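Phospho-2-dehydro-3-deoxyheptonate aldolase/chorismate mutase (Thermus thermophilus, PDB 2D8D) probably combines two activities of aromatic amino acid biosynthesis, DAHP synthase and chorismate mutase, the latter belonging to the domain modelled here. Local coordinates at residues 72-75 against 76-80. Sequence-based numbering, arbitrary orientation.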
loop_
_atom_site.group_PDB
_atom_site.type_symbol
_atom_site.label_atom_id
_atom_site.label_comp_id
_atom_site.label_asym_id
_atom_site.label_seq_id
_atom_site.Cartn_x
_atom_site.Cartn_y
_atom_site.Cartn_z
ATOM N N LYS B 72 5.915 -5.344 -7.308
ATOM C CA LYS B 72 4.870 -6.322 -7.017
ATOM C C LYS B 72 3.714 -5.709 -6.233
ATOM O O LYS B 72 2.547 -5.892 -6.576
ATOM C CB LYS B 72 5.461 -7.484 -6.213
ATOM C CG LYS B 72 4.457 -8.563 -5.833
ATOM C CD LYS B 72 5.025 -9.512 -4.787
ATOM C CE LYS B 72 6.309 -10.173 -5.262
ATOM N NZ LYS B 72 6.107 -10.955 -6.511
ATOM N N LEU B 73 4.050 -4.985 -5.172
ATOM C CA LEU B 73 3.034 -4.364 -4.333
ATOM C C LEU B 73 2.201 -3.347 -5.099
ATOM O O LEU B 73 0.975 -3.344 -5.001
ATOM C CB LEU B 73 3.689 -3.711 -3.114
ATOM C CG LEU B 73 4.326 -4.694 -2.126
ATOM C CD1 LEU B 73 5.054 -3.927 -1.040
ATOM C CD2 LEU B 73 3.257 -5.595 -1.518
ATOM N N PHE B 74 2.850 -2.487 -5.875
ATOM C CA PHE B 74 2.086 -1.506 -6.624
ATOM C C PHE B 74 1.249 -2.145 -7.726
ATOM O O PHE B 74 0.166 -1.656 -8.034
ATOM C CB PHE B 74 3.002 -0.401 -7.148
ATOM C CG PHE B 74 3.225 0.697 -6.142
ATOM C CD1 PHE B 74 2.258 1.682 -5.947
ATOM C CD2 PHE B 74 4.363 0.713 -5.344
ATOM C CE1 PHE B 74 2.419 2.664 -4.967
ATOM C CE2 PHE B 74 4.532 1.691 -4.361
ATOM C CZ PHE B 74 3.556 2.667 -4.175
ATOM N N LYS B 75 1.719 -3.248 -8.308
ATOM C CA LYS B 75 0.920 -3.922 -9.330
ATOM C C LYS B 75 -0.376 -4.413 -8.681
ATOM O O LYS B 75 -1.438 -4.383 -9.298
ATOM C CB LYS B 75 1.685 -5.102 -9.938
ATOM C CG LYS B 75 2.752 -4.680 -10.937
ATOM C CD LYS B 75 3.353 -5.877 -11.658
ATOM C CE LYS B 75 2.303 -6.621 -12.470
ATOM N NZ LYS B 75 1.630 -5.737 -13.461
ATOM N N GLU B 76 -0.282 -4.864 -7.433
ATOM C CA GLU B 76 -1.455 -5.331 -6.699
ATOM C C GLU B 76 -2.390 -4.154 -6.440
ATOM O O GLU B 76 -3.607 -4.277 -6.561
ATOM C CB GLU B 76 -1.039 -5.964 -5.368
ATOM C CG GLU B 76 -0.375 -7.322 -5.507
ATOM C CD GLU B 76 -1.302 -8.354 -6.116
ATOM O OE1 GLU B 76 -2.401 -8.562 -5.560
ATOM O OE2 GLU B 76 -0.935 -8.953 -7.148
ATOM N N ILE B 77 -1.813 -3.011 -6.088
ATOM C CA ILE B 77 -2.596 -1.810 -5.830
ATOM C C ILE B 77 -3.296 -1.367 -7.113
ATOM O O ILE B 77 -4.458 -0.965 -7.088
ATOM C CB ILE B 77 -1.696 -0.670 -5.301
ATOM C CG1 ILE B 77 -1.169 -1.037 -3.912
ATOM C CG2 ILE B 77 -2.468 0.642 -5.259
ATOM C CD1 ILE B 77 -0.154 -0.064 -3.359
ATOM N N PHE B 78 -2.589 -1.455 -8.238
ATOM C CA PHE B 78 -3.167 -1.058 -9.519
ATOM C C PHE B 78 -4.263 -2.034 -9.937
ATOM O O PHE B 78 -5.246 -1.646 -10.567
ATOM C CB PHE B 78 -2.088 -0.992 -10.611
ATOM C CG PHE B 78 -0.963 -0.032 -10.308
ATOM C CD1 PHE B 78 -1.150 1.040 -9.441
ATOM C CD2 PHE B 78 0.279 -0.190 -10.915
ATOM C CE1 PHE B 78 -0.114 1.937 -9.180
ATOM C CE2 PHE B 78 1.319 0.703 -10.661
ATOM C CZ PHE B 78 1.120 1.769 -9.792
ATOM N N LYS B 79 -4.086 -3.305 -9.584
ATOM C CA LYS B 79 -5.070 -4.332 -9.908
ATOM C C LYS B 79 -6.370 -4.059 -9.160
ATOM O O LYS B 79 -7.459 -4.140 -9.730
ATOM C CB LYS B 79 -4.533 -5.716 -9.529
ATOM C CG LYS B 79 -5.577 -6.822 -9.588
ATOM C CD LYS B 79 -4.957 -8.210 -9.459
ATOM C CE LYS B 79 -4.256 -8.411 -8.125
ATOM N NZ LYS B 79 -3.700 -9.789 -8.011
ATOM N N ALA B 80 -6.244 -3.729 -7.880
ATOM C CA ALA B 80 -7.402 -3.440 -7.044
ATOM C C ALA B 80 -8.168 -2.240 -7.587
ATOM O O ALA B 80 -9.391 -2.164 -7.463
ATOM C CB ALA B 80 -6.955 -3.175 -5.612
HETATM O O HOH W 1 1.919 -8.191 -8.132
#
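Glu76 begins the second half of this helical run by sending its backbone N to Lys72 O (3.1 Å), one turn back. With CG beside its own backbone N, Glu76 brings that atom to 3.4 Å from Lys72 O, and a bend at chi2 turns the carboxylate along the helix surface. A water there donates to both Lys72 O and Glu76 OE2, so this carbonyl has a second partner, while Lys79 NZ reaches the syn side of Glu76 OE2 at 3.0 Å in a salt bridge three residues on.

Ile77 N bonds to Leu73 O. The isoleucine runs alongside Phe74, pointing the same way, and lays CD1 over one face of that ring, 3.9 Å from Phe74 CD1; beyond, it packs on Leu23 and Arg26 of helix 4-40.

Phe78 N takes Phe74 O at 2.8 Å (N-H...O 155°). With CG beside its own backbone N (chi1 -59°), the Phe78 ring is folded back over that carbonyl, whose oxygen sits 3.0 Å above the ring plane, toward the rim. The two phenyl planes meet at 45°, and Phe78 CZ reaches Phe74 CB at 3.9 Å. Phe78 also packs on Met53 and Leu54 of helix 47-60. Replacing it by alanine would strip the ring from Phe74 O and is likely to open a gap between Phe74 CB and Met53.

Lys79 N bonds to Lys75 O, and Ala80 N carries the pattern on to Glu76 O. Such i to i+4 bonding, with a charged outer side and an apolar inner one, marks an amphipathic alpha-helix, here helix 67-84 packing against helices 4-40 and 47-60 and the second subunit in the all-helical type II chorismate mutase dimer.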